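Local atomic coordinates of protein URE2 (Lodderomyces elongisporus NRRL YB-4239, PDB entry 4EXJ), a protein that is of unknown function but belongs to the glutathione S-transferase superfamily and is probably a glutathione transferase-like relative of the yeast regulator Ure2. Residues 85-90 with 157-162; 5-10 with 31-36; 14-19 with 165-170; 111-116 with 136-141. One frame throughout, in Å; residues are numbered along the deposited sequence. Where two conformers were deposited one is given.

In the fold
Of the four contacts, only contact 3 pairs the N-terminal and C-terminal parts of the glutathione transferase fold, packing helix 15-23 against helix 163-179. Its centre is about 4 Å from the chain centre. Contact 2 pairs the parallel strands of the thioredoxin-like part and touches contact 3: T8 OG1 is 2.6 Å from G14 O, a probable hydrogen bond. Contact 1 meets contact 3, with F161 CE1 3.5 Å from I166 CG1. Contact 4 joins two helices of the C-terminal part, its nearest atoms about 5 Å from contact 3. Contacts 1 and 4 both reach the second subunit. Bound sulfate, probably from the crystallisation liquor, lies about 5 Å from the W35 side chain and 4 Å from L115's.

Contact 1. Residues 85-90 with 157-162; sequences FFYSLK and VGDKFT
Y87 lays its phenol across the type II' beta turn V157-K160, in the loop before the N-capped helix 163-179 of the glutathione transferase C-terminal part. The N-cap is T162, whose OG1 accepts from the backbone N of V164.

The apolar contacts form two groups. V157 CG1 and T162 CG2 both approach CE2 of Y87, T162 CG2 at 3.9 Å. On the side of helix 15-23, F85 CE1 meets F161 CD1 at 3.8 Å, and the edge of the F85 ring faces F161 O. F161 points its ring here because CG is anti to the backbone N (chi1 -180°). F205 stacks on the F161 ring.

At the hydroxyl end of Y87, the K160 CE methylene makes van der Waals contact, 3.7 Å from Y87 OH.

The polar contacts are mostly indirect. D159 N gives a weak hydrogen bond to Y87 OH at 3.5 Å. A water links Y87 OH with the carboxylate of D159, donating to OD1. The ammonium of K160 donates to H83 O. It also donates to a second water: K160 NZ is 2.9 Å from that oxygen, which in turn lies 2.6 Å from F86 O.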
# COMPACT_ATOMS: atom_id res chain seq x y z
N PHE B 85 -21.34 -0.62 1.33
CA PHE B 85 -20.05 -0.36 1.99
C PHE B 85 -18.97 0.20 1.08
O PHE B 85 -17.81 0.26 1.47
CB PHE B 85 -19.53 -1.63 2.67
CG PHE B 85 -20.43 -2.14 3.77
CD1 PHE B 85 -20.62 -1.39 4.92
CD2 PHE B 85 -21.09 -3.36 3.64
CE1 PHE B 85 -21.45 -1.85 5.95
CE2 PHE B 85 -21.94 -3.82 4.66
CZ PHE B 85 -22.11 -3.06 5.82
N PHE B 86 -19.34 0.61 -0.13
CA PHE B 86 -18.33 1.20 -0.99
C PHE B 86 -18.97 2.00 -2.08
O PHE B 86 -20.19 1.92 -2.29
CB PHE B 86 -17.41 0.12 -1.60
CG PHE B 86 -17.97 -0.57 -2.84
CD1 PHE B 86 -19.11 -1.37 -2.76
CD2 PHE B 86 -17.34 -0.43 -4.06
CE1 PHE B 86 -19.60 -2.02 -3.89
CE2 PHE B 86 -17.84 -1.08 -5.20
CZ PHE B 86 -18.97 -1.87 -5.11
N TYR B 87 -18.13 2.78 -2.75
CA TYR B 87 -18.55 3.58 -3.89
C TYR B 87 -17.90 3.04 -5.17
O TYR B 87 -16.71 2.74 -5.21
CB TYR B 87 -18.17 5.02 -3.65
CG TYR B 87 -18.91 5.67 -2.51
CD1 TYR B 87 -20.19 6.17 -2.68
CD2 TYR B 87 -18.32 5.78 -1.25
CE1 TYR B 87 -20.88 6.77 -1.64
CE2 TYR B 87 -19.00 6.38 -0.19
CZ TYR B 87 -20.28 6.87 -0.40
OH TYR B 87 -20.96 7.47 0.64
N SER B 88 -18.69 2.91 -6.24
CA SER B 88 -18.13 2.41 -7.49
C SER B 88 -17.73 3.60 -8.36
O SER B 88 -18.14 4.73 -8.13
CB SER B 88 -19.12 1.48 -8.22
OG SER B 88 -20.14 2.24 -8.83
N LEU B 89 -16.90 3.32 -9.35
CA LEU B 89 -16.36 4.36 -10.21
C LEU B 89 -17.48 5.12 -10.96
O LEU B 89 -17.47 6.35 -11.02
CB LEU B 89 -15.34 3.74 -11.16
CG LEU B 89 -14.63 4.64 -12.17
CD1 LEU B 89 -14.02 5.88 -11.50
CD2 LEU B 89 -13.58 3.83 -12.90
N LYS B 90 -18.47 4.39 -11.47
CA LYS B 90 -19.57 5.03 -12.19
C LYS B 90 -20.54 5.67 -11.22
O LYS B 90 -21.06 6.77 -11.46
CB LYS B 90 -20.32 4.01 -13.04
CG LYS B 90 -19.73 3.79 -14.41
CD LYS B 90 -20.68 2.99 -15.28
CE LYS B 90 -20.01 2.61 -16.59
NZ LYS B 90 -20.90 1.80 -17.47
N VAL B 157 -14.98 8.49 4.15
CA VAL B 157 -15.40 8.74 2.78
C VAL B 157 -16.92 8.86 2.71
O VAL B 157 -17.65 7.99 3.19
CB VAL B 157 -14.93 7.61 1.81
CG1 VAL B 157 -15.36 7.90 0.38
CG2 VAL B 157 -13.40 7.43 1.88
N GLY B 158 -17.39 9.93 2.08
CA GLY B 158 -18.83 10.05 1.87
C GLY B 158 -19.55 10.24 3.19
O GLY B 158 -19.02 10.85 4.11
N ASP B 159 -20.77 9.73 3.28
CA ASP B 159 -21.59 10.01 4.45
C ASP B 159 -21.96 8.76 5.24
O ASP B 159 -22.97 8.75 5.94
CB ASP B 159 -22.84 10.80 4.05
CG ASP B 159 -23.75 10.06 3.08
OD1 ASP B 159 -23.43 8.92 2.67
OD2 ASP B 159 -24.81 10.62 2.74
N LYS B 160 -21.15 7.72 5.15
CA LYS B 160 -21.50 6.48 5.81
C LYS B 160 -20.26 5.62 6.03
O LYS B 160 -19.20 5.87 5.43
CB LYS B 160 -22.49 5.69 4.97
CG LYS B 160 -21.91 5.19 3.66
CD LYS B 160 -22.97 4.53 2.81
CE LYS B 160 -22.44 4.19 1.43
NZ LYS B 160 -23.55 3.71 0.57
N PHE B 161 -20.42 4.65 6.92
CA PHE B 161 -19.41 3.62 7.17
C PHE B 161 -19.10 2.85 5.88
O PHE B 161 -20.01 2.32 5.23
CB PHE B 161 -19.98 2.67 8.24
CG PHE B 161 -19.07 1.53 8.64
CD1 PHE B 161 -19.06 0.35 7.92
CD2 PHE B 161 -18.32 1.62 9.80
CE1 PHE B 161 -18.27 -0.71 8.33
CE2 PHE B 161 -17.53 0.56 10.22
CZ PHE B 161 -17.51 -0.60 9.49
N THR B 162 -17.82 2.78 5.51
CA THR B 162 -17.41 2.05 4.31
C THR B 162 -16.19 1.14 4.53
O THR B 162 -15.65 1.02 5.64
CB THR B 162 -17.00 3.01 3.16
OG1 THR B 162 -15.81 3.72 3.51
CG2 THR B 162 -18.13 3.98 2.81
O HOH W 1 -22.16 3.59 -1.94
O HOH W 2 -23.90 7.84 0.43

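Contact 2. Residues 5-10 with 31-36; sequences ILYTGP and HMFHWP
Y7 and H31 sit side by side on one face of the sheet, where strands 4-8 and 28-32 run parallel in a beta-alpha-beta unit of the thioredoxin-like fold. Helix 15-23 makes the crossover between them.

The two rings are inclined, with planes at 49° and centroids 5.2 Å apart. CE1 of Y7 lies over one face of the imidazole, towards its rim. CD1 of Y7 is 3.6 Å from H31 CB. The imidazole stands beside the phenol because H31 CG is anti to the backbone N (chi1 -173°). F33 follows on, with CE2 4.1 Å from Y7 CB and CD1 in plane at the edge of the imidazole. W44 also meets the Y7 ring.

T8 and M32 occupy the other face, towards helix 15-23. M32 bends at chi2 and chi3. This brings its methyl CE to T8 CG2 and its sulfur beside P10, with SD 3.6 Å from P10 CD. L18 packs on M32 from the helix. The hydroxyl of T8 turns to G14 O. Beyond the strands, CG of P10 rests on CB of W35 at 3.8 Å, and W35 CE3 approaches G9 CA.

Three backbone bonds hold the strands in register. H31 N donates to L6 O. T8 bonds to the residues before and after M32: its N donates to H31 O, and its O accepts from F33 N at 2.8 Å, nearly straight at 172°.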
# COMPACT_ATOMS: atom_id res chain seq x y z
N ILE B 5 -13.40 -19.24 -0.31
CA ILE B 5 -12.75 -19.50 0.97
C ILE B 5 -11.79 -18.37 1.35
O ILE B 5 -10.85 -18.07 0.61
CB ILE B 5 -11.88 -20.77 0.93
CG1 ILE B 5 -12.66 -21.96 0.37
CG2 ILE B 5 -11.28 -21.05 2.31
CD1 ILE B 5 -11.77 -23.18 0.12
N LEU B 6 -12.00 -17.79 2.53
CA LEU B 6 -11.06 -16.81 3.06
C LEU B 6 -10.11 -17.48 4.05
O LEU B 6 -10.52 -17.90 5.14
CB LEU B 6 -11.81 -15.67 3.73
CG LEU B 6 -10.91 -14.60 4.38
CD1 LEU B 6 -10.21 -13.76 3.33
CD2 LEU B 6 -11.81 -13.72 5.22
N TYR B 7 -8.85 -17.59 3.66
CA TYR B 7 -7.81 -18.08 4.56
C TYR B 7 -7.26 -16.85 5.27
O TYR B 7 -6.78 -15.91 4.64
CB TYR B 7 -6.69 -18.78 3.81
CG TYR B 7 -7.14 -20.05 3.12
CD1 TYR B 7 -7.21 -21.24 3.83
CD2 TYR B 7 -7.51 -20.06 1.79
CE1 TYR B 7 -7.62 -22.41 3.24
CE2 TYR B 7 -7.93 -21.24 1.17
CZ TYR B 7 -7.98 -22.41 1.91
OH TYR B 7 -8.39 -23.59 1.33
N THR B 8 -7.36 -16.84 6.59
CA THR B 8 -6.92 -15.65 7.30
C THR B 8 -6.48 -15.95 8.73
O THR B 8 -6.52 -17.10 9.17
CB THR B 8 -8.03 -14.56 7.26
OG1 THR B 8 -7.49 -13.31 7.72
CG2 THR B 8 -9.24 -14.95 8.08
N GLY B 9 -6.07 -14.90 9.43
CA GLY B 9 -5.60 -15.03 10.81
C GLY B 9 -6.14 -13.84 11.57
O GLY B 9 -6.58 -12.88 10.97
N PRO B 10 -6.11 -13.91 12.90
CA PRO B 10 -6.64 -12.81 13.72
C PRO B 10 -5.64 -11.66 13.85
O PRO B 10 -5.10 -11.39 14.93
CB PRO B 10 -6.88 -13.49 15.07
CG PRO B 10 -5.80 -14.55 15.13
CD PRO B 10 -5.73 -15.08 13.72
N HIS B 31 -11.60 -19.84 6.82
CA HIS B 31 -10.63 -20.75 7.40
C HIS B 31 -9.69 -19.96 8.28
O HIS B 31 -8.70 -19.40 7.79
CB HIS B 31 -9.86 -21.47 6.29
CG HIS B 31 -8.94 -22.54 6.79
ND1 HIS B 31 -7.73 -22.28 7.38
CD2 HIS B 31 -9.06 -23.89 6.76
CE1 HIS B 31 -7.14 -23.41 7.71
NE2 HIS B 31 -7.92 -24.41 7.34
N MET B 32 -10.01 -19.88 9.57
CA MET B 32 -9.21 -19.11 10.52
C MET B 32 -8.01 -19.91 11.05
O MET B 32 -8.19 -20.92 11.73
CB MET B 32 -10.10 -18.60 11.66
CG MET B 32 -9.38 -17.76 12.72
SD MET B 32 -8.81 -16.15 12.12
CE MET B 32 -10.36 -15.26 11.95
N PHE B 33 -6.80 -19.47 10.72
CA PHE B 33 -5.59 -20.11 11.22
C PHE B 33 -5.41 -19.79 12.70
O PHE B 33 -5.85 -18.73 13.16
CB PHE B 33 -4.34 -19.58 10.50
CG PHE B 33 -4.22 -20.00 9.05
CD1 PHE B 33 -4.24 -21.34 8.69
CD2 PHE B 33 -4.04 -19.05 8.05
CE1 PHE B 33 -4.13 -21.72 7.34
CE2 PHE B 33 -3.92 -19.41 6.72
CZ PHE B 33 -3.96 -20.76 6.37
N HIS B 34 -4.76 -20.69 13.43
CA HIS B 34 -4.20 -20.34 14.74
C HIS B 34 -3.07 -19.33 14.53
O HIS B 34 -2.49 -19.25 13.45
CB HIS B 34 -3.68 -21.59 15.46
CG HIS B 34 -4.72 -22.30 16.27
ND1 HIS B 34 -5.62 -23.19 15.72
CD2 HIS B 34 -5.01 -22.24 17.60
CE1 HIS B 34 -6.42 -23.65 16.67
NE2 HIS B 34 -6.07 -23.09 17.82
N TRP B 35 -2.76 -18.56 15.56
CA TRP B 35 -1.74 -17.53 15.43
C TRP B 35 -0.74 -17.52 16.59
O TRP B 35 -1.14 -17.38 17.75
CB TRP B 35 -2.38 -16.13 15.25
CG TRP B 35 -1.55 -15.26 14.41
CD1 TRP B 35 -0.78 -14.21 14.82
CD2 TRP B 35 -1.34 -15.39 13.00
NE1 TRP B 35 -0.11 -13.67 13.74
CE2 TRP B 35 -0.45 -14.37 12.61
CE3 TRP B 35 -1.84 -16.26 12.02
CZ2 TRP B 35 -0.04 -14.19 11.29
CZ3 TRP B 35 -1.44 -16.08 10.71
CH2 TRP B 35 -0.54 -15.06 10.36
N PRO B 36 0.56 -17.66 16.28
CA PRO B 36 1.08 -17.87 14.93
C PRO B 36 0.80 -19.28 14.40
O PRO B 36 0.36 -20.14 15.16
CB PRO B 36 2.59 -17.64 15.08
CG PRO B 36 2.87 -17.89 16.52
CD PRO B 36 1.63 -17.50 17.27

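Contact 3. Residues 14-19 with 165-170; sequences GRKPLV and DIAFLV
K16 lies along helix 163-179 and meets A167 and V170 with the methylenes of its side chain. CD is 3.7 Å from A167 CA, and CG is 3.8 Å from V170 CB. The lysine chain bends at chi3 (-139°) as it passes A167. Its ammonium then leaves the contact to donate to OD1 of N69, OE1 of Q106 and OD1 of N13. A buried charge is thus held by three side-chain oxygens, while the apolar stem does the packing.

V170 fits between the side chains of K16, R15 and V19. Both methyls rest on K16. With CG1 anti to the backbone N (chi1 171°), CG1 also meets R15 CB at 3.6 Å, and CG2 faces V19, 4.3 Å from V19 CG2. R15 begins against V170 but carries its guanidinium away, into a salt bridge with E177. A water still connects the two helices here, taking a hydrogen bond from R15 NH1 and donating to V170 O at 3.0 Å.

I166 joins through its CG2 branch. This methyl is 3.7 Å from K16 O and 4.1 Å from V19 CG1. The I166 and V19 side chains pass alongside one another, pointing opposite ways.

The axes of segments 15-19 and 165-170 approach to 9.2 Å, and their N-to-C directions differ by 133°. This is buried packing between the thioredoxin-like part and the all-helical part, the domain interface of the glutathione transferase fold.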
# COMPACT_ATOMS: atom_id res chain seq x y z
N GLY B 14 -5.47 -9.69 8.62
CA GLY B 14 -6.38 -10.80 8.48
C GLY B 14 -7.85 -10.46 8.70
O GLY B 14 -8.74 -11.03 8.08
N ARG B 15 -8.10 -9.52 9.62
CA ARG B 15 -9.45 -9.27 10.09
C ARG B 15 -10.25 -8.40 9.14
O ARG B 15 -11.45 -8.39 9.22
CB ARG B 15 -9.41 -8.68 11.51
CG ARG B 15 -9.15 -9.73 12.58
CD ARG B 15 -8.50 -9.03 13.80
NE ARG B 15 -8.47 -9.89 14.99
CZ ARG B 15 -7.89 -9.50 16.12
NH1 ARG B 15 -7.29 -8.31 16.16
NH2 ARG B 15 -7.90 -10.29 17.19
N LYS B 16 -9.58 -7.68 8.25
CA LYS B 16 -10.30 -6.73 7.41
C LYS B 16 -11.36 -7.38 6.51
O LYS B 16 -12.54 -7.02 6.58
CB LYS B 16 -9.32 -5.92 6.59
CG LYS B 16 -8.53 -4.92 7.42
CD LYS B 16 -7.71 -4.04 6.50
CE LYS B 16 -6.36 -3.81 7.05
NZ LYS B 16 -5.30 -3.50 6.04
N PRO B 17 -10.95 -8.31 5.64
CA PRO B 17 -11.96 -8.93 4.76
C PRO B 17 -12.91 -9.84 5.53
O PRO B 17 -14.05 -10.04 5.12
CB PRO B 17 -11.11 -9.71 3.73
CG PRO B 17 -9.77 -9.91 4.38
CD PRO B 17 -9.58 -8.78 5.36
N LEU B 18 -12.48 -10.31 6.69
CA LEU B 18 -13.34 -11.07 7.54
C LEU B 18 -14.51 -10.25 8.04
O LEU B 18 -15.63 -10.65 7.93
CB LEU B 18 -12.51 -11.52 8.73
CG LEU B 18 -13.16 -12.34 9.82
CD1 LEU B 18 -13.57 -13.64 9.25
CD2 LEU B 18 -12.14 -12.58 10.92
N VAL B 19 -14.22 -9.07 8.54
CA VAL B 19 -15.29 -8.16 8.93
C VAL B 19 -16.25 -7.85 7.76
O VAL B 19 -17.47 -7.93 7.92
CB VAL B 19 -14.73 -6.84 9.51
CG1 VAL B 19 -15.83 -5.77 9.65
CG2 VAL B 19 -14.03 -7.11 10.86
N ASP B 165 -13.40 2.79 6.35
CA ASP B 165 -13.53 2.70 7.80
C ASP B 165 -13.19 1.32 8.33
O ASP B 165 -12.59 1.22 9.39
CB ASP B 165 -14.92 3.11 8.27
CG ASP B 165 -15.31 4.49 7.77
OD1 ASP B 165 -14.73 5.50 8.24
OD2 ASP B 165 -16.15 4.54 6.85
N ILE B 166 -13.57 0.27 7.61
CA ILE B 166 -13.17 -1.08 8.02
C ILE B 166 -11.64 -1.19 8.05
O ILE B 166 -11.07 -1.68 9.03
CB ILE B 166 -13.75 -2.15 7.10
CG1 ILE B 166 -15.29 -2.17 7.19
CG2 ILE B 166 -13.19 -3.53 7.43
CD1 ILE B 166 -15.93 -3.08 6.15
N ALA B 167 -10.98 -0.75 6.98
CA ALA B 167 -9.52 -0.89 6.93
C ALA B 167 -8.87 -0.16 8.13
O ALA B 167 -8.06 -0.74 8.89
CB ALA B 167 -8.96 -0.38 5.61
N PHE B 168 -9.20 1.10 8.32
CA PHE B 168 -8.64 1.84 9.42
C PHE B 168 -9.04 1.32 10.82
O PHE B 168 -8.22 1.27 11.71
CB PHE B 168 -8.99 3.33 9.29
CG PHE B 168 -8.11 4.12 8.35
CD1 PHE B 168 -6.83 4.45 8.68
CD2 PHE B 168 -8.59 4.56 7.14
CE1 PHE B 168 -6.07 5.21 7.83
CE2 PHE B 168 -7.82 5.31 6.31
CZ PHE B 168 -6.55 5.61 6.64
N LEU B 169 -10.29 0.95 11.01
CA LEU B 169 -10.73 0.46 12.31
C LEU B 169 -10.05 -0.84 12.74
O LEU B 169 -9.72 -1.02 13.88
CB LEU B 169 -12.25 0.36 12.40
CG LEU B 169 -12.93 -0.89 11.92
CD1 LEU B 169 -12.81 -1.99 12.90
CD2 LEU B 169 -14.36 -0.58 11.67
N VAL B 170 -9.88 -1.74 11.80
CA VAL B 170 -9.21 -2.97 12.12
C VAL B 170 -7.74 -2.75 12.53
O VAL B 170 -7.28 -3.31 13.48
CB VAL B 170 -9.32 -3.99 10.98
CG1 VAL B 170 -8.45 -5.18 11.22
CG2 VAL B 170 -10.73 -4.41 10.81
O HOH W 3 -7.96 -5.89 14.75

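Contact 4. Residues 111-116 with 136-141; sequences QSQTLT and LSSFEK
T114 sits over one face of the F139 ring, in a CH-pi contact. Its CB lies 3.7 Å from the ring centroid, 22° off the normal. The hydroxyl lies beyond the rim, with OG1 3.3 Å from F139 CE1. OG1 lies between the backbone N and the carbonyl carbon (chi1 70°), and it hydrogen-bonds to F110 O in its own helix.

Other apolar contacts extend the packing. The T114 methyl CG2 meets S138 CB at 3.6 Å. L115 comes to the ring edge instead, with CD2 4.1 Å from F139 CZ, and its side chain crosses the phenylalanine at about a right angle.

The polar link runs through water. One water donates to Q113 OE1 at 2.6 Å and also bonds to S138 OG at 2.9 Å. S138 OG has a partner in Y134 O, and Q113 OE1 pairs with Y134 OH. Q113 O is buried with no partner. It belongs to the wider pi-type turn 111-116, closed by T116 N bonding to Q111 O.

The axes of segments 111-116 and 136-141 approach to 8.7 Å, with directions 132° apart. They belong to helices 93-120 and 129-149, packed inside the all-helical C-terminal part of the glutathione transferase fold. Helix 163-179 flanks them: R174 and L179 touch L115, and R175 and L179 touch F139. Q113 NE2 hydrogen-bonds to S112 OG of the second subunit, which places helix 93-120 at the dimer interface.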
# COMPACT_ATOMS: atom_id res chain seq x y z
N GLN B 111 -0.66 0.18 8.35
CA GLN B 111 -0.29 -1.20 8.66
C GLN B 111 1.20 -1.44 8.42
O GLN B 111 1.92 -1.94 9.31
CB GLN B 111 -1.15 -2.17 7.85
CG GLN B 111 -0.78 -3.65 8.12
CD GLN B 111 -1.06 -4.14 9.55
OE1 GLN B 111 -0.22 -4.83 10.15
NE2 GLN B 111 -2.25 -3.83 10.08
N SER B 112 1.68 -1.12 7.22
CA SER B 112 3.06 -1.48 6.84
C SER B 112 4.13 -0.74 7.65
O SER B 112 5.13 -1.34 8.04
CB SER B 112 3.28 -1.24 5.35
OG SER B 112 2.72 -2.32 4.62
N GLN B 113 3.95 0.56 7.83
CA GLN B 113 4.89 1.41 8.56
C GLN B 113 4.90 1.28 10.07
O GLN B 113 5.79 1.76 10.68
CB GLN B 113 4.69 2.88 8.23
CG GLN B 113 5.22 3.32 6.90
CD GLN B 113 6.71 3.39 6.87
OE1 GLN B 113 7.30 4.21 7.52
NE2 GLN B 113 7.32 2.49 6.15
N THR B 114 3.86 0.73 10.65
CA THR B 114 3.79 0.69 12.08
C THR B 114 3.69 -0.73 12.66
O THR B 114 4.67 -1.26 13.08
CB THR B 114 2.67 1.62 12.61
OG1 THR B 114 1.39 1.11 12.29
CG2 THR B 114 2.82 2.99 12.03
N LEU B 115 2.52 -1.33 12.59
CA LEU B 115 2.32 -2.66 13.13
C LEU B 115 3.20 -3.73 12.49
O LEU B 115 3.75 -4.54 13.17
CB LEU B 115 0.87 -3.07 12.98
CG LEU B 115 -0.21 -2.21 13.60
CD1 LEU B 115 -1.61 -2.70 13.31
CD2 LEU B 115 -0.01 -2.16 15.06
N THR B 116 3.34 -3.73 11.18
CA THR B 116 4.14 -4.82 10.58
C THR B 116 5.61 -4.70 10.96
O THR B 116 6.24 -5.70 11.26
CB THR B 116 3.98 -4.85 9.08
OG1 THR B 116 2.60 -5.08 8.82
CG2 THR B 116 4.80 -5.99 8.49
N LEU B 136 7.08 4.78 16.48
CA LEU B 136 6.36 5.81 17.21
C LEU B 136 6.16 7.08 16.35
O LEU B 136 5.05 7.63 16.28
CB LEU B 136 7.11 6.13 18.49
CG LEU B 136 6.33 6.89 19.54
CD1 LEU B 136 5.01 6.18 19.95
CD2 LEU B 136 7.24 7.10 20.76
N SER B 137 7.20 7.51 15.66
CA SER B 137 7.10 8.68 14.78
C SER B 137 6.14 8.39 13.63
O SER B 137 5.41 9.28 13.17
CB SER B 137 8.47 9.08 14.23
OG SER B 137 9.39 9.32 15.27
N SER B 138 6.14 7.15 13.15
CA SER B 138 5.20 6.77 12.08
C SER B 138 3.75 6.84 12.55
O SER B 138 2.86 7.24 11.80
CB SER B 138 5.52 5.38 11.51
OG SER B 138 6.75 5.40 10.83
N PHE B 139 3.50 6.44 13.80
CA PHE B 139 2.15 6.53 14.34
C PHE B 139 1.76 8.00 14.49
O PHE B 139 0.64 8.39 14.23
CB PHE B 139 2.08 5.91 15.74
CG PHE B 139 1.81 4.43 15.75
CD1 PHE B 139 0.72 3.90 15.08
CD2 PHE B 139 2.62 3.57 16.49
CE1 PHE B 139 0.44 2.55 15.10
CE2 PHE B 139 2.36 2.18 16.51
CZ PHE B 139 1.28 1.67 15.82
N GLU B 140 2.69 8.80 14.98
CA GLU B 140 2.43 10.23 15.14
C GLU B 140 1.98 10.86 13.82
O GLU B 140 1.02 11.65 13.78
CB GLU B 140 3.69 10.92 15.66
CG GLU B 140 3.98 10.54 17.11
CD GLU B 140 2.95 11.14 18.06
OE1 GLU B 140 2.09 11.93 17.60
OE2 GLU B 140 2.99 10.82 19.27
N LYS B 141 2.68 10.50 12.74
CA LYS B 141 2.33 11.01 11.41
C LYS B 141 0.98 10.52 10.93
O LYS B 141 0.19 11.30 10.37
CB LYS B 141 3.36 10.57 10.36
CG LYS B 141 4.63 11.42 10.36
CD LYS B 141 5.67 10.86 9.40
CE LYS B 141 7.03 11.54 9.60
NZ LYS B 141 8.15 10.82 8.92
O HOH W 4 6.08 6.42 8.18